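Putative DNA-binding protein (PDB 2EWT) probably binds DNA through a helix-turn-helix domain, as the regulator BldD that governs aerial mycelium formation in Streptomyces coelicolor. Local coordinates at residues Q8-L13 with Q67-P71; I16-L22 with F61-P65. All coordinates share one frame; numbering follows the deposited sequence.

Contact 1: residues Q8-L13 with Q67-P71; sequences QLGAKL and QELLP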
ATOM      1  N   GLN A   8      -2.346  -7.872 -10.516  1.00  8.68           N
ATOM      2  CA  GLN A   8      -3.713  -7.453 -10.227  1.00  9.81           C
ATOM      3  C   GLN A   8      -3.801  -5.998  -9.783  1.00  8.02           C
ATOM      4  O   GLN A   8      -4.757  -5.292 -10.124  1.00  9.15           O
ATOM      5  CB  GLN A   8      -4.332  -8.373  -9.172  1.00 10.28           C
ATOM      6  CG  GLN A   8      -4.700  -9.740  -9.723  1.00 10.12           C
ATOM      7  CD  GLN A   8      -5.321 -10.648  -8.684  1.00  9.94           C
ATOM      8  OE1 GLN A   8      -6.138 -10.212  -7.870  1.00 14.02           O
ATOM      9  NE2 GLN A   8      -4.948 -11.924  -8.712  1.00 11.47           N
ATOM     10  N   LEU A   9      -2.807  -5.551  -9.018  1.00  8.55           N
ATOM     11  CA  LEU A   9      -2.770  -4.168  -8.550  1.00  8.99           C
ATOM     12  C   LEU A   9      -2.599  -3.267  -9.771  1.00  9.19           C
ATOM     13  O   LEU A   9      -3.258  -2.231  -9.897  1.00  9.39           O
ATOM     14  CB  LEU A   9      -1.601  -3.967  -7.577  1.00 11.26           C
ATOM     15  CG  LEU A   9      -1.290  -2.535  -7.121  1.00  9.76           C
ATOM     16  CD1 LEU A   9      -2.477  -1.958  -6.352  1.00 12.98           C
ATOM     17  CD2 LEU A   9      -0.040  -2.538  -6.253  1.00 12.78           C
ATOM     18  N   GLY A  10      -1.717  -3.679 -10.678  1.00 10.44           N
ATOM     19  CA  GLY A  10      -1.477  -2.908 -11.882  1.00 10.61           C
ATOM     20  C   GLY A  10      -2.716  -2.822 -12.750  1.00 10.20           C
ATOM     21  O   GLY A  10      -2.989  -1.785 -13.351  1.00  8.95           O
ATOM     22  N   ALA A  11      -3.469  -3.918 -12.809  1.00 10.46           N
ATOM     23  CA  ALA A  11      -4.690  -3.971 -13.601  1.00 11.90           C
ATOM     24  C   ALA A  11      -5.728  -2.986 -13.075  1.00 11.28           C
ATOM     25  O   ALA A  11      -6.419  -2.333 -13.856  1.00 11.37           O
ATOM     26  CB  ALA A  11      -5.254  -5.391 -13.599  1.00  9.21           C
ATOM     27  N   LYS A  12      -5.842  -2.874 -11.753  1.00 10.13           N
ATOM     28  CA  LYS A  12      -6.798  -1.939 -11.178  1.00 10.09           C
ATOM     29  C   LYS A  12      -6.334  -0.507 -11.411  1.00 10.03           C
ATOM     30  O   LYS A  12      -7.152   0.386 -11.624  1.00 10.71           O
ATOM     31  CB  LYS A  12      -7.000  -2.219  -9.683  1.00 13.24           C
ATOM     32  CG  LYS A  12      -7.755  -3.520  -9.439  1.00 14.87           C
ATOM     33  CD  LYS A  12      -8.441  -3.557  -8.084  1.00 18.22           C
ATOM     34  CE  LYS A  12      -9.347  -4.780  -7.989  1.00 20.22           C
ATOM     35  NZ  LYS A  12     -10.002  -4.919  -6.657  1.00 19.53           N
ATOM     36  N   LEU A  13      -5.024  -0.286 -11.378  1.00  8.95           N
ATOM     37  CA  LEU A  13      -4.487   1.049 -11.633  1.00  8.34           C
ATOM     38  C   LEU A  13      -4.827   1.443 -13.069  1.00  7.90           C
ATOM     39  O   LEU A  13      -5.195   2.589 -13.342  1.00  8.78           O
ATOM     40  CB  LEU A  13      -2.966   1.063 -11.435  1.00  7.91           C
ATOM     41  CG  LEU A  13      -2.484   1.288  -9.996  1.00  8.60           C
ATOM     42  CD1 LEU A  13      -0.997   0.981  -9.884  1.00  7.80           C
ATOM     43  CD2 LEU A  13      -2.762   2.725  -9.594  1.00  9.24           C
ATOM     44  N   GLN A  67      -8.684   1.704  -1.440  1.00 19.46           N
ATOM     45  CA  GLN A  67      -9.374   0.419  -1.506  1.00 21.41           C
ATOM     46  C   GLN A  67      -9.771   0.021  -2.931  1.00 21.24           C
ATOM     47  O   GLN A  67      -9.695  -1.152  -3.296  1.00 22.16           O
ATOM     48  CB  GLN A  67     -10.619   0.449  -0.614  1.00 23.01           C
ATOM     49  CG  GLN A  67     -11.254  -0.915  -0.408  1.00 25.72           C
ATOM     50  CD  GLN A  67     -10.300  -1.904   0.230  1.00 26.89           C
ATOM     51  OE1 GLN A  67      -9.768  -1.659   1.313  1.00 29.12           O
ATOM     52  NE2 GLN A  67     -10.075  -3.030  -0.441  1.00 26.81           N
ATOM     53  N   GLU A  68     -10.187   0.995  -3.735  1.00 21.17           N
ATOM     54  CA  GLU A  68     -10.592   0.721  -5.112  1.00 21.48           C
ATOM     55  C   GLU A  68      -9.465   0.168  -5.979  1.00 20.60           C
ATOM     56  O   GLU A  68      -9.714  -0.460  -7.009  1.00 20.76           O
ATOM     57  CB  GLU A  68     -11.143   1.989  -5.774  1.00 22.92           C
ATOM     58  CG  GLU A  68     -12.587   2.305  -5.432  1.00 27.36           C
ATOM     59  CD  GLU A  68     -13.162   3.393  -6.322  1.00 28.61           C
ATOM     60  OE1 GLU A  68     -13.057   3.261  -7.560  1.00 29.20           O
ATOM     61  OE2 GLU A  68     -13.718   4.374  -5.786  1.00 31.02           O
ATOM     62  N   LEU A  69      -8.226   0.399  -5.558  1.00 16.74           N
ATOM     63  CA  LEU A  69      -7.067  -0.062  -6.313  1.00 15.89           C
ATOM     64  C   LEU A  69      -6.469  -1.368  -5.790  1.00 14.75           C
ATOM     65  O   LEU A  69      -5.594  -1.949  -6.431  1.00 13.95           O
ATOM     66  CB  LEU A  69      -5.989   1.026  -6.306  1.00 13.91           C
ATOM     67  CG  LEU A  69      -6.380   2.399  -6.863  1.00 15.68           C
ATOM     68  CD1 LEU A  69      -5.233   3.376  -6.651  1.00 14.92           C
ATOM     69  CD2 LEU A  69      -6.722   2.283  -8.345  1.00 17.97           C
ATOM     70  N   LEU A  70      -6.947  -1.834  -4.641  1.00 12.79           N
ATOM     71  CA  LEU A  70      -6.423  -3.059  -4.040  1.00 14.23           C
ATOM     72  C   LEU A  70      -7.012  -4.343  -4.624  1.00 12.89           C
ATOM     73  O   LEU A  70      -8.230  -4.474  -4.749  1.00 13.68           O
ATOM     74  CB  LEU A  70      -6.658  -3.039  -2.523  1.00 15.96           C
ATOM     75  CG  LEU A  70      -5.912  -1.968  -1.720  1.00 15.88           C
ATOM     76  CD1 LEU A  70      -6.244  -2.114  -0.245  1.00 19.60           C
ATOM     77  CD2 LEU A  70      -4.415  -2.108  -1.941  1.00 17.02           C
ATOM     78  N   PRO A  71      -6.147  -5.310  -4.985  1.00 13.06           N
ATOM     79  CA  PRO A  71      -6.589  -6.587  -5.553  1.00 14.10           C
ATOM     80  C   PRO A  71      -7.573  -7.304  -4.630  1.00 16.13           C
ATOM     81  O   PRO A  71      -7.512  -7.057  -3.405  1.00 14.81           O
ATOM     82  CB  PRO A  71      -5.285  -7.370  -5.696  1.00 12.75           C
ATOM     83  CG  PRO A  71      -4.275  -6.296  -5.958  1.00 13.46           C
ATOM     84  CD  PRO A  71      -4.673  -5.230  -4.964  1.00 13.47           C
ATOM     85  OXT PRO A  71      -8.376  -8.121  -5.138  1.00 21.38           O
TER
HETATM   86  O   HOH W   1      -7.950  -8.295  -8.197  1.00 18.02           O
HETATM   87  O   HOH W   2     -10.803  -7.389  -4.374  1.00 29.56           O
HETATM   88  O   HOH W   3     -11.836  -2.530  -6.810  1.00 34.37           O
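Leu9 and Lys12, on one side of helix 3-19, meet the chain end 67-71, with the CA atoms of Lys12 and Leu69 5.2 Å apart and Leu9 lying against Pro71. Residues 67-69 keep helical backbone angles before the chain straightens towards its terminus. Pro71 rests on the helix backbone, its CG 3.5 Å from Leu9 N, while its CB touches CB of Gln8. A compact ring suits a place so close to the helix. Leu9 sends CD1 to 3.1 Å from Leu69 O, a close approach of a methyl to a carbonyl oxygen buried without a polar partner. Leu13 and Leu69 cross at about a right angle, Leu13 CD2 meeting Leu69 CD1. With CG anti to its carbonyl carbon (chi1 -70°) and the chain extended beyond it, Lys12 runs along the carbonyls of 67-71, CD lying 3.5 Å from both Glu68 O and Leu70 O. NZ, 2.6 Å from Leu70 O, approaches it at a C=O...N angle of 139°, tilted 34° from the carbonyl plane. NZ also shares a water with Glu68 O. Another water joins Pro71 OXT to Gln8 OE1, whereas Gln8 NE2 bonds Glu4. Were Lys12 replaced by an alanine, Leu70 O would probably lose its ammonium donor. Core-facing leucines thus adjoin a hydrated polar margin, where the ammonium chiefly serves one carbonyl; the fragment's terminal carboxylate is a distant second charge, in a long salt bridge (NZ to Pro71 OXT 3.9 Å).

Contact 2: residues I16-L22 with F61-P65; sequences IRTQQGL and FYGVP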
ATOM      1  N   ILE A  16      -8.806   2.084 -13.376  1.00 12.63           N
ATOM      2  CA  ILE A  16      -9.195   3.382 -12.835  1.00 11.83           C
ATOM      3  C   ILE A  16      -8.745   4.537 -13.733  1.00 11.78           C
ATOM      4  O   ILE A  16      -9.489   5.500 -13.930  1.00 11.11           O
ATOM      5  CB  ILE A  16      -8.644   3.572 -11.398  1.00 12.87           C
ATOM      6  CG1 ILE A  16      -9.559   2.861 -10.399  1.00 16.45           C
ATOM      7  CG2 ILE A  16      -8.551   5.051 -11.050  1.00 13.35           C
ATOM      8  CD1 ILE A  16      -9.733   1.377 -10.655  1.00 18.75           C
ATOM      9  N   ARG A  17      -7.536   4.441 -14.278  1.00  9.89           N
ATOM     10  CA  ARG A  17      -7.027   5.483 -15.166  1.00 10.85           C
ATOM     11  C   ARG A  17      -7.912   5.626 -16.399  1.00 11.40           C
ATOM     12  O   ARG A  17      -8.403   6.713 -16.697  1.00 12.21           O
ATOM     13  CB  ARG A  17      -5.606   5.160 -15.626  1.00  8.22           C
ATOM     14  CG  ARG A  17      -5.125   6.049 -16.767  1.00  9.46           C
ATOM     15  CD  ARG A  17      -3.670   5.789 -17.117  1.00  8.43           C
ATOM     16  NE  ARG A  17      -3.428   4.453 -17.662  1.00  8.65           N
ATOM     17  CZ  ARG A  17      -3.811   4.044 -18.869  1.00 11.07           C
ATOM     18  NH1 ARG A  17      -4.473   4.861 -19.684  1.00  9.15           N
ATOM     19  NH2 ARG A  17      -3.498   2.821 -19.279  1.00  8.28           N
ATOM     20  N   THR A  18      -8.099   4.520 -17.114  1.00 13.61           N
ATOM     21  CA  THR A  18      -8.909   4.509 -18.328  1.00 14.36           C
ATOM     22  C   THR A  18     -10.360   4.879 -18.047  1.00 17.59           C
ATOM     23  O   THR A  18     -10.998   5.567 -18.845  1.00 16.98           O
ATOM     24  CB  THR A  18      -8.869   3.126 -19.011  1.00 15.53           C
ATOM     25  OG1 THR A  18      -9.297   2.119 -18.084  1.00 17.53           O
ATOM     26  CG2 THR A  18      -7.455   2.806 -19.488  1.00 15.12           C
ATOM     27  N   GLN A  19     -10.873   4.430 -16.906  1.00 19.26           N
ATOM     28  CA  GLN A  19     -12.254   4.713 -16.527  1.00 21.50           C
ATOM     29  C   GLN A  19     -12.594   6.195 -16.513  1.00 20.86           C
ATOM     30  O   GLN A  19     -13.730   6.575 -16.800  1.00 22.64           O
ATOM     31  CB  GLN A  19     -12.562   4.106 -15.158  1.00 22.59           C
ATOM     32  CG  GLN A  19     -13.006   2.660 -15.221  1.00 25.97           C
ATOM     33  CD  GLN A  19     -13.261   2.073 -13.851  1.00 26.27           C
ATOM     34  OE1 GLN A  19     -13.816   2.734 -12.973  1.00 27.87           O
ATOM     35  NE2 GLN A  19     -12.868   0.819 -13.664  1.00 28.90           N
ATOM     36  N   GLN A  20     -11.624   7.034 -16.172  1.00 19.17           N
ATOM     37  CA  GLN A  20     -11.876   8.465 -16.151  1.00 20.47           C
ATOM     38  C   GLN A  20     -11.359   9.155 -17.408  1.00 17.60           C
ATOM     39  O   GLN A  20     -11.091  10.356 -17.410  1.00 19.10           O
ATOM     40  CB  GLN A  20     -11.274   9.097 -14.898  1.00 22.28           C
ATOM     41  CG  GLN A  20      -9.778   8.964 -14.760  1.00 24.56           C
ATOM     42  CD  GLN A  20      -9.317   9.344 -13.372  1.00 26.88           C
ATOM     43  OE1 GLN A  20      -9.565   8.622 -12.405  1.00 28.93           O
ATOM     44  NE2 GLN A  20      -8.656  10.487 -13.262  1.00 27.47           N
ATOM     45  N   GLY A  21     -11.215   8.370 -18.472  1.00 17.28           N
ATOM     46  CA  GLY A  21     -10.785   8.889 -19.761  1.00 14.68           C
ATOM     47  C   GLY A  21      -9.375   9.418 -19.943  1.00 14.89           C
ATOM     48  O   GLY A  21      -9.144  10.261 -20.809  1.00 14.19           O
ATOM     49  N   LEU A  22      -8.429   8.928 -19.150  1.00 11.50           N
ATOM     50  CA  LEU A  22      -7.049   9.381 -19.267  1.00 10.90           C
ATOM     51  C   LEU A  22      -6.154   8.330 -19.919  1.00 10.01           C
ATOM     52  O   LEU A  22      -6.231   7.150 -19.589  1.00  9.99           O
ATOM     53  CB  LEU A  22      -6.482   9.713 -17.882  1.00 10.88           C
ATOM     54  CG  LEU A  22      -7.039  10.922 -17.130  1.00 10.33           C
ATOM     55  CD1 LEU A  22      -6.407  10.993 -15.745  1.00 14.47           C
ATOM     56  CD2 LEU A  22      -6.748  12.194 -17.913  1.00 12.80           C
ATOM     57  N   PHE A  61      -4.501  11.237  -6.808  1.00 14.94           N
ATOM     58  CA  PHE A  61      -4.452  11.803  -8.150  1.00 14.58           C
ATOM     59  C   PHE A  61      -5.684  11.411  -8.959  1.00 14.62           C
ATOM     60  O   PHE A  61      -6.306  12.254  -9.609  1.00 14.64           O
ATOM     61  CB  PHE A  61      -3.194  11.325  -8.876  1.00 13.48           C
ATOM     62  CG  PHE A  61      -3.127  11.755 -10.316  1.00 12.89           C
ATOM     63  CD1 PHE A  61      -2.910  13.090 -10.650  1.00 14.43           C
ATOM     64  CD2 PHE A  61      -3.305  10.829 -11.336  1.00 14.19           C
ATOM     65  CE1 PHE A  61      -2.870  13.497 -11.985  1.00 13.29           C
ATOM     66  CE2 PHE A  61      -3.267  11.223 -12.674  1.00 13.10           C
ATOM     67  CZ  PHE A  61      -3.050  12.560 -12.996  1.00 14.68           C
ATOM     68  N   TYR A  62      -6.034  10.130  -8.918  1.00 12.82           N
ATOM     69  CA  TYR A  62      -7.187   9.634  -9.651  1.00 13.77           C
ATOM     70  C   TYR A  62      -8.512   9.966  -8.974  1.00 14.56           C
ATOM     71  O   TYR A  62      -9.575   9.776  -9.561  1.00 16.51           O
ATOM     72  CB  TYR A  62      -7.064   8.126  -9.863  1.00 11.51           C
ATOM     73  CG  TYR A  62      -5.996   7.746 -10.872  1.00 10.56           C
ATOM     74  CD1 TYR A  62      -5.978   8.323 -12.142  1.00 11.04           C
ATOM     75  CD2 TYR A  62      -5.016   6.804 -10.563  1.00 12.16           C
ATOM     76  CE1 TYR A  62      -5.011   7.975 -13.085  1.00 10.76           C
ATOM     77  CE2 TYR A  62      -4.039   6.445 -11.501  1.00 11.04           C
ATOM     78  CZ  TYR A  62      -4.044   7.036 -12.759  1.00 11.22           C
ATOM     79  OH  TYR A  62      -3.091   6.682 -13.687  1.00 10.04           O
ATOM     80  N   GLY A  63      -8.442  10.459  -7.741  1.00 16.91           N
ATOM     81  CA  GLY A  63      -9.649  10.821  -7.017  1.00 18.11           C
ATOM     82  C   GLY A  63     -10.468   9.642  -6.525  1.00 19.15           C
ATOM     83  O   GLY A  63     -11.695   9.724  -6.435  1.00 18.77           O
ATOM     84  N   VAL A  64      -9.796   8.541  -6.202  1.00 18.03           N
ATOM     85  CA  VAL A  64     -10.478   7.348  -5.713  1.00 19.44           C
ATOM     86  C   VAL A  64      -9.833   6.856  -4.421  1.00 20.34           C
ATOM     87  O   VAL A  64      -8.670   7.149  -4.147  1.00 20.59           O
ATOM     88  CB  VAL A  64     -10.411   6.192  -6.738  1.00 19.66           C
ATOM     89  CG1 VAL A  64     -11.007   6.633  -8.064  1.00 19.29           C
ATOM     90  CG2 VAL A  64      -8.971   5.738  -6.918  1.00 19.38           C
ATOM     91  N   PRO A  65     -10.590   6.111  -3.601  1.00 22.35           N
ATOM     92  CA  PRO A  65     -10.048   5.589  -2.341  1.00 21.91           C
ATOM     93  C   PRO A  65      -9.018   4.505  -2.657  1.00 19.83           C
ATOM     94  O   PRO A  65      -9.143   3.806  -3.661  1.00 19.72           O
ATOM     95  CB  PRO A  65     -11.282   5.016  -1.646  1.00 21.95           C
ATOM     96  CG  PRO A  65     -12.407   5.843  -2.200  1.00 24.11           C
ATOM     97  CD  PRO A  65     -12.047   5.913  -3.660  1.00 21.90           C
TER
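Tyr62 packs against Ile16, Arg17 and Gln20 where helices 3-19 and 52-62 of the helix-turn-helix domain both end. Helix 52-62 closes in a Schellman motif, and Gly63 takes the positive phi of 73° that glycine adopts easily. Beyond Gly63, Val64 points toward the same apolar patch.

Among the apolar contacts, the branched Ile16 is well suited to filling the angle between the tyrosine and the valine. Its CG2 approaches Tyr62 CB at 3.6 Å and Val64 CG1 at 4.2 Å. Leu22, just beyond the first helix, brings CD1 to the edge of the Tyr62 ring, near its plane and 4.3 Å from CE1; the same methyl also nears Phe61.

Two flat groups lie beside the tyrosine. Phe61 CD2 lies over one face of its ring, offset towards the rim, while the Gln20 amide stands almost perpendicular to it, with CD 3.7 Å from Tyr62 CD1. Phe61 in turn meets Trp35 edge-to-face.

Arg17 serves both the apolar and the polar side. Its methylene chain runs beside the tyrosine in the same direction, and CB lies 3.5 Å from Tyr62 OH. The bend at chi3 (66°) then turns the guanidinium away, with NE in a salt bridge to Glu44, so a long chain with a charged head fits here. A further bond ties that head to its own segment, past the end of helix 3-19: Arg17 NH1 donates to Leu22 O over 2.9 Å, 16° from the carbonyl plane.

Overall arrangement
Contacts 1 and 2 share helix 3-19 and follow one another along it, their centres about 11 Å apart. In sequence, contact 2 is nested inside the loop closed by contact 1. They join directly where Leu69 CD2 lies 3.5 Å from Ile16 CG1, and Leu69 CG is 4.2 Å from Val64 CG2, making one continuous apolar seam from the chain end to the ends of the two helices. Their surroundings differ: contact 1 borders the second subunit, whose Val52 packs on Leu70, whereas contact 2 faces helix 24-30 and, through Glu44, helix 37-45. Those two helices probably form the DNA-reading helix-turn-helix unit, as in related domains.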